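Long-range contacts in diaminopimelate decarboxylase (Methanocaldococcus jannaschii, PDB 1TWI), which catalyses the pyridoxal-phosphate-dependent decarboxylation of meso-diaminopimelate to L-lysine, the final step of lysine biosynthesis, and works as a homodimer: residues I42-Y47 / R293-T298; I63-Y68 / I288-R293. All blocks are in the same frame, centred on the assembly; numbering follows the deposited sequence.

Interaction 1. Residues I42-Y47 / R293-T298. With PLP (pyridoxal-5'-phosphate), chain E.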
loop_
_atom_site.group_PDB
_atom_site.type_symbol
_atom_site.label_atom_id
_atom_site.label_comp_id
_atom_site.label_asym_id
_atom_site.label_seq_id
_atom_site.Cartn_x
_atom_site.Cartn_y
_atom_site.Cartn_z
ATOM N N ILE A 42 -8.286 1.267 -27.588
ATOM C CA ILE A 42 -9.749 1.556 -27.635
ATOM C C ILE A 42 -10.141 2.655 -26.637
ATOM O O ILE A 42 -10.883 3.608 -26.979
ATOM C CB ILE A 42 -10.565 0.289 -27.299
ATOM C CG1 ILE A 42 -10.485 -0.657 -28.516
ATOM C CG2 ILE A 42 -12.041 0.700 -26.875
ATOM C CD1 ILE A 42 -10.927 -2.093 -28.245
ATOM N N ASN A 43 -9.635 2.547 -25.404
ATOM C CA ASN A 43 -10.012 3.561 -24.399
ATOM C C ASN A 43 -9.519 4.956 -24.812
ATOM O O ASN A 43 -10.232 5.950 -24.658
ATOM C CB ASN A 43 -9.442 3.165 -23.003
ATOM C CG ASN A 43 -10.091 1.896 -22.442
ATOM O OD1 ASN A 43 -11.137 1.448 -22.943
ATOM N ND2 ASN A 43 -9.482 1.302 -21.402
ATOM N N TYR A 44 -8.289 5.021 -25.333
ATOM C CA TYR A 44 -7.712 6.274 -25.746
ATOM C C TYR A 44 -8.503 6.838 -26.930
ATOM O O TYR A 44 -8.831 8.021 -26.974
ATOM C CB TYR A 44 -6.253 6.078 -26.199
ATOM C CG TYR A 44 -5.611 7.374 -26.626
ATOM C CD1 TYR A 44 -5.355 8.379 -25.694
ATOM C CD2 TYR A 44 -5.312 7.617 -27.954
ATOM C CE1 TYR A 44 -4.813 9.609 -26.090
ATOM C CE2 TYR A 44 -4.772 8.832 -28.367
ATOM C CZ TYR A 44 -4.522 9.821 -27.425
ATOM O OH TYR A 44 -3.963 11.018 -27.829
ATOM N N ASN A 45 -8.769 5.991 -27.915
ATOM C CA ASN A 45 -9.512 6.432 -29.101
ATOM C C ASN A 45 -10.932 6.917 -28.727
ATOM O O ASN A 45 -11.467 7.760 -29.434
ATOM C CB ASN A 45 -9.647 5.315 -30.111
ATOM C CG ASN A 45 -8.310 4.975 -30.803
ATOM O OD1 ASN A 45 -7.349 5.784 -30.798
ATOM N ND2 ASN A 45 -8.258 3.787 -31.418
ATOM N N ARG A 46 -11.540 6.372 -27.666
ATOM C CA ARG A 46 -12.851 6.855 -27.262
ATOM C C ARG A 46 -12.773 8.342 -26.837
ATOM O O ARG A 46 -13.715 9.164 -27.082
ATOM C CB ARG A 46 -13.412 5.997 -26.119
ATOM C CG ARG A 46 -14.117 4.730 -26.654
ATOM C CD ARG A 46 -14.500 3.751 -25.527
ATOM N NE ARG A 46 -15.106 2.545 -26.090
ATOM C CZ ARG A 46 -15.104 1.348 -25.497
ATOM N NH1 ARG A 46 -14.536 1.189 -24.315
ATOM N NH2 ARG A 46 -15.623 0.278 -26.125
ATOM N N TYR A 47 -11.690 8.688 -26.141
ATOM C CA TYR A 47 -11.510 10.087 -25.794
ATOM C C TYR A 47 -11.294 10.954 -27.014
ATOM O O TYR A 47 -11.916 12.043 -27.167
ATOM C CB TYR A 47 -10.307 10.257 -24.863
ATOM C CG TYR A 47 -10.719 10.165 -23.401
ATOM C CD1 TYR A 47 -11.315 11.265 -22.754
ATOM C CD2 TYR A 47 -10.491 9.011 -22.672
ATOM C CE1 TYR A 47 -11.671 11.186 -21.379
ATOM C CE2 TYR A 47 -10.844 8.915 -21.315
ATOM C CZ TYR A 47 -11.430 10.006 -20.698
ATOM O OH TYR A 47 -11.784 9.895 -19.398
ATOM N N ARG A 293 -7.502 6.268 -14.650
ATOM C CA ARG A 293 -8.288 5.041 -14.583
ATOM C C ARG A 293 -9.029 4.795 -15.884
ATOM O O ARG A 293 -8.981 3.698 -16.414
ATOM C CB ARG A 293 -9.298 5.150 -13.439
ATOM C CG ARG A 293 -9.878 3.823 -12.932
ATOM C CD ARG A 293 -11.116 4.133 -12.009
ATOM N NE ARG A 293 -10.750 5.045 -10.911
ATOM C CZ ARG A 293 -10.224 4.648 -9.751
ATOM N NH1 ARG A 293 -10.003 3.347 -9.479
ATOM N NH2 ARG A 293 -9.862 5.570 -8.881
ATOM N N SER A 294 -9.687 5.813 -16.443
ATOM C CA SER A 294 -10.445 5.556 -17.668
ATOM C C SER A 294 -9.635 5.266 -18.947
ATOM O O SER A 294 -10.225 4.969 -20.017
ATOM C CB SER A 294 -11.503 6.674 -17.913
ATOM O OG SER A 294 -10.892 7.941 -18.019
ATOM N N LEU A 295 -8.300 5.386 -18.885
ATOM C CA LEU A 295 -7.517 4.942 -20.033
ATOM C C LEU A 295 -6.970 3.536 -19.836
ATOM O O LEU A 295 -6.851 2.793 -20.807
ATOM C CB LEU A 295 -6.290 5.812 -20.329
ATOM C CG LEU A 295 -6.679 7.155 -20.956
ATOM C CD1 LEU A 295 -5.438 7.934 -21.189
ATOM C CD2 LEU A 295 -7.457 6.915 -22.277
ATOM N N VAL A 296 -6.599 3.168 -18.611
ATOM C CA VAL A 296 -5.970 1.872 -18.453
ATOM C C VAL A 296 -6.622 0.802 -17.597
ATOM O O VAL A 296 -6.273 -0.360 -17.731
ATOM C CB VAL A 296 -4.475 2.055 -17.969
ATOM C CG1 VAL A 296 -3.701 2.925 -19.003
ATOM C CG2 VAL A 296 -4.420 2.766 -16.550
ATOM N N ALA A 297 -7.563 1.170 -16.730
ATOM C CA ALA A 297 -8.116 0.185 -15.829
ATOM C C ALA A 297 -8.681 -1.056 -16.482
ATOM O O ALA A 297 -8.333 -2.168 -16.077
ATOM C CB ALA A 297 -9.244 0.839 -14.919
ATOM N N THR A 298 -9.568 -0.865 -17.463
ATOM C CA THR A 298 -10.227 -2.018 -18.106
ATOM C C THR A 298 -9.283 -2.847 -18.991
ATOM O O THR A 298 -9.677 -3.886 -19.492
ATOM C CB THR A 298 -11.427 -1.552 -19.003
ATOM O OG1 THR A 298 -10.962 -0.646 -19.980
ATOM C CG2 THR A 298 -12.497 -0.862 -18.153
HETATM N N1 PLP E . -5.416 14.589 -12.258
HETATM C C2 PLP E . -5.075 14.717 -10.924
HETATM C C2A PLP E . -4.609 16.119 -10.462
HETATM C C3 PLP E . -5.150 13.579 -10.125
HETATM O O3 PLP E . -4.806 13.740 -8.821
HETATM C C4 PLP E . -5.581 12.359 -10.577
HETATM C C4A PLP E . -5.630 11.146 -9.588
HETATM O O4A PLP E . -5.051 11.282 -8.557
HETATM C C5 PLP E . -5.936 12.219 -11.938
HETATM C C6 PLP E . -5.852 13.354 -12.729
HETATM C C5A PLP E . -6.439 10.955 -12.620
HETATM O O4P PLP E . -7.647 10.443 -12.000
HETATM P P PLP E . -8.434 9.211 -12.613
HETATM O O1P PLP E . -9.553 9.019 -11.674
HETATM O O2P PLP E . -7.465 8.063 -12.582
HETATM O O3P PLP E . -8.876 9.570 -13.959
HETATM O O HOH W 1 -13.100 0.147 -21.660
#

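Interaction 2. Residues I63-Y68 / I288-R293. With PLP (pyridoxal-5'-phosphate), chain E.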
loop_
_atom_site.group_PDB
_atom_site.type_symbol
_atom_site.label_atom_id
_atom_site.label_comp_id
_atom_site.label_asym_id
_atom_site.label_seq_id
_atom_site.Cartn_x
_atom_site.Cartn_y
_atom_site.Cartn_z
ATOM N N ILE A 63 -5.935 18.108 -25.565
ATOM C CA ILE A 63 -4.803 17.264 -25.139
ATOM C C ILE A 63 -5.197 16.291 -24.061
ATOM O O ILE A 63 -5.758 16.699 -23.057
ATOM C CB ILE A 63 -3.645 18.122 -24.514
ATOM C CG1 ILE A 63 -3.129 19.099 -25.561
ATOM C CG2 ILE A 63 -2.452 17.204 -24.009
ATOM C CD1 ILE A 63 -2.150 20.124 -24.947
ATOM N N VAL A 64 -4.884 15.018 -24.254
ATOM C CA VAL A 64 -5.147 14.034 -23.208
ATOM C C VAL A 64 -3.826 13.921 -22.415
ATOM O O VAL A 64 -2.792 13.479 -22.945
ATOM C CB VAL A 64 -5.476 12.659 -23.819
ATOM C CG1 VAL A 64 -5.733 11.634 -22.710
ATOM C CG2 VAL A 64 -6.697 12.791 -24.745
ATOM N N ALA A 65 -3.825 14.364 -21.170
ATOM C CA ALA A 65 -2.606 14.222 -20.370
ATOM C C ALA A 65 -2.836 13.026 -19.445
ATOM O O ALA A 65 -3.398 13.157 -18.322
ATOM C CB ALA A 65 -2.329 15.510 -19.556
ATOM N N TYR A 66 -2.403 11.857 -19.915
ATOM C CA TYR A 66 -2.606 10.624 -19.141
ATOM C C TYR A 66 -2.039 10.719 -17.732
ATOM O O TYR A 66 -0.906 11.105 -17.551
ATOM C CB TYR A 66 -2.037 9.422 -19.934
ATOM C CG TYR A 66 -1.918 8.177 -19.129
ATOM C CD1 TYR A 66 -3.044 7.555 -18.580
ATOM C CD2 TYR A 66 -0.657 7.615 -18.886
ATOM C CE1 TYR A 66 -2.930 6.402 -17.803
ATOM C CE2 TYR A 66 -0.527 6.462 -18.108
ATOM C CZ TYR A 66 -1.658 5.864 -17.565
ATOM O OH TYR A 66 -1.499 4.774 -16.742
ATOM N N ALA A 67 -2.837 10.393 -16.725
ATOM C CA ALA A 67 -2.332 10.503 -15.371
ATOM C C ALA A 67 -1.425 9.301 -15.027
ATOM O O ALA A 67 -1.927 8.168 -14.764
ATOM C CB ALA A 67 -3.476 10.564 -14.396
ATOM N N TYR A 68 -0.116 9.550 -15.049
ATOM C CA TYR A 68 0.880 8.519 -14.781
ATOM C C TYR A 68 0.689 7.804 -13.481
ATOM O O TYR A 68 1.038 6.631 -13.373
ATOM C CB TYR A 68 2.310 9.108 -14.796
ATOM C CG TYR A 68 2.923 9.104 -16.182
ATOM C CD1 TYR A 68 2.105 9.248 -17.317
ATOM C CD2 TYR A 68 4.315 8.941 -16.357
ATOM C CE1 TYR A 68 2.678 9.236 -18.626
ATOM C CE2 TYR A 68 4.904 8.928 -17.651
ATOM C CZ TYR A 68 4.095 9.082 -18.763
ATOM O OH TYR A 68 4.655 9.162 -20.014
ATOM N N ILE A 288 -7.636 20.542 -21.851
ATOM C CA ILE A 288 -6.814 19.391 -21.452
ATOM C C ILE A 288 -7.592 18.567 -20.440
ATOM O O ILE A 288 -8.268 19.155 -19.559
ATOM C CB ILE A 288 -5.516 19.859 -20.717
ATOM C CG1 ILE A 288 -4.709 20.777 -21.646
ATOM C CG2 ILE A 288 -4.676 18.659 -20.283
ATOM C CD1 ILE A 288 -3.532 21.574 -20.932
ATOM N N LEU A 289 -7.530 17.234 -20.553
ATOM C CA LEU A 289 -8.154 16.357 -19.557
ATOM C C LEU A 289 -7.020 15.467 -19.053
ATOM O O LEU A 289 -6.032 15.264 -19.762
ATOM C CB LEU A 289 -9.268 15.458 -20.160
ATOM C CG LEU A 289 -10.447 16.208 -20.808
ATOM C CD1 LEU A 289 -11.599 15.200 -21.173
ATOM C CD2 LEU A 289 -10.957 17.244 -19.828
ATOM N N GLU A 290 -7.184 14.916 -17.852
ATOM C CA GLU A 290 -6.136 14.083 -17.238
ATOM C C GLU A 290 -6.657 12.738 -16.847
ATOM O O GLU A 290 -6.501 12.324 -15.718
ATOM C CB GLU A 290 -5.562 14.778 -15.987
ATOM C CG GLU A 290 -4.905 16.187 -16.262
ATOM C CD GLU A 290 -4.505 16.930 -14.948
ATOM O OE1 GLU A 290 -5.103 16.679 -13.869
ATOM O OE2 GLU A 290 -3.617 17.790 -15.020
ATOM N N PRO A 291 -7.286 12.004 -17.789
ATOM C CA PRO A 291 -7.789 10.703 -17.378
ATOM C C PRO A 291 -6.650 9.749 -16.979
ATOM O O PRO A 291 -5.561 9.777 -17.600
ATOM C CB PRO A 291 -8.549 10.201 -18.618
ATOM C CG PRO A 291 -7.733 10.773 -19.780
ATOM C CD PRO A 291 -7.358 12.195 -19.261
ATOM N N GLY A 292 -6.912 8.929 -15.954
ATOM C CA GLY A 292 -5.960 7.917 -15.507
ATOM C C GLY A 292 -6.678 6.560 -15.648
ATOM O O GLY A 292 -6.512 5.820 -16.623
ATOM N N ARG A 293 -7.502 6.268 -14.650
ATOM C CA ARG A 293 -8.288 5.041 -14.583
ATOM C C ARG A 293 -9.029 4.795 -15.884
ATOM O O ARG A 293 -8.981 3.698 -16.414
ATOM C CB ARG A 293 -9.298 5.150 -13.439
ATOM C CG ARG A 293 -9.878 3.823 -12.932
ATOM C CD ARG A 293 -11.116 4.133 -12.009
ATOM N NE ARG A 293 -10.750 5.045 -10.911
ATOM C CZ ARG A 293 -10.224 4.648 -9.751
ATOM N NH1 ARG A 293 -10.003 3.347 -9.479
ATOM N NH2 ARG A 293 -9.862 5.570 -8.881
HETATM N N1 PLP E . -5.416 14.589 -12.258
HETATM C C2 PLP E . -5.075 14.717 -10.924
HETATM C C2A PLP E . -4.609 16.119 -10.462
HETATM C C3 PLP E . -5.150 13.579 -10.125
HETATM O O3 PLP E . -4.806 13.740 -8.821
HETATM C C4 PLP E . -5.581 12.359 -10.577
HETATM C C4A PLP E . -5.630 11.146 -9.588
HETATM O O4A PLP E . -5.051 11.282 -8.557
HETATM C C5 PLP E . -5.936 12.219 -11.938
HETATM C C6 PLP E . -5.852 13.354 -12.729
HETATM C C5A PLP E . -6.439 10.955 -12.620
HETATM O O4P PLP E . -7.647 10.443 -12.000
HETATM P P PLP E . -8.434 9.211 -12.613
HETATM O O1P PLP E . -9.553 9.019 -11.674
HETATM O O2P PLP E . -7.465 8.063 -12.582
HETATM O O3P PLP E . -8.876 9.570 -13.959
#

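Interaction 1. Residues I42-Y47 / R293-T298
N43 of helix 37-58 reaches the segment 293-298 with its side-chain amide, at the phosphate end of the alpha/beta (TIM) barrel that carries the cofactor in this decarboxylase family. The amide nitrogen uses both of its protons. One goes to T298 OG1, 2.8 Å from N43 ND2 and close to the amide plane, with an N-H...O angle of 160°. The other goes to the backbone oxygen of L295, 3.1 Å from N43 ND2; it is equally straight from the donor's side, at 162°, but it meets the carbonyl from above its plane and not along a lone pair. N43 OD1 lies 2.7 Å from the oxygen of a water that is also hydrogen-bonded to T298 OG1, closing a small ring of amide, hydroxyl and water.

One helical turn further, the hydroxyl of Y47 lies 2.6 Å from S294 OG. S294 OG sits at the ring's edge, in its plane; the geometry is that of a hydrogen bond, although the direction of its proton is not settled. S294 OG stands between its own backbone N and carbonyl carbon, which turns it to the tyrosine. Between these two polar points L295 fills the interface with CD2, which lies 3.5 Å from Y44 CA and also packs obliquely against the Y47 ring. L295 also touches V64 and Y66 of strand 62-67.

The helix that starts at R293 presents its first turn to the cofactor. The R293 guanidinium hydrogen-bonds S213 and Y255, while the backbone N of R293 donates to phosphate oxygen O2P of PLP, 2.7 Å away at a nearly linear 171°.

Interaction 2. Residues I63-Y68 / I288-R293
The ring of Y66 meets the segment 288-293 along its edge: the carbonyl oxygen of G292 lies near the ring plane, 3.8 Å from Y66 CE1, while the backbone N of Y68 stands over one face, displaced toward the rim. Having CG anti to the backbone N (chi1 167°) sets the ring beside its own carbonyl carbon, on the side of Y68, where its edge meets G292 O; its hydroxyl bonds to N71 O.

Strands 62-67 and 286-289 are neighbouring parallel strands of the TIM barrel. I63 O accepts from L289 N, and L289 O from A65 N at 2.8 Å. Past L289 the segment 288-293 is loop, yet A67 N still donates to P291 O at 2.9 Å, from above the carbonyl plane. The methyl V64 CG1 packs on P291 CG at 3.7 Å, the two side chains crossing near a right angle.

At the C-terminal ends of the strands the contact becomes cofactor site. A67 CB touches C5A of PLP at 3.5 Å, and G292 N donates to O3P. E290, extended beyond CG, places OE1 2.7 Å from the pyridine nitrogen N1; H208 bonds to the same oxygen, and N111 and N246 hold OE2. A carboxylate so close to N1 would be expected to stabilise the protonated pyridine, which strengthens the ring as an electron sink, as in related decarboxylases such as ornithine decarboxylase.

In the fold
The two contacts have centres about 10 Å apart and share R293, the residue at which the chain passes from the loop after strand 286-289 into helix 293-296. Interaction 2 supplies the strand pair, interaction 1 the helix 37-58 that leads into strand 62-67 and packs against it. They meet directly: Y47 OH lies 3.3 Å from P291 CB, L295 CD1 3.6 Å from Y66 CD1, and Y44 CE1 3.9 Å from V64 CB. Both end at PLP, whose phosphate is held by the backbone of two successive residues, G292 from interaction 2 and the shared R293. G250, Y387 and S213 also hydrogen-bond PLP.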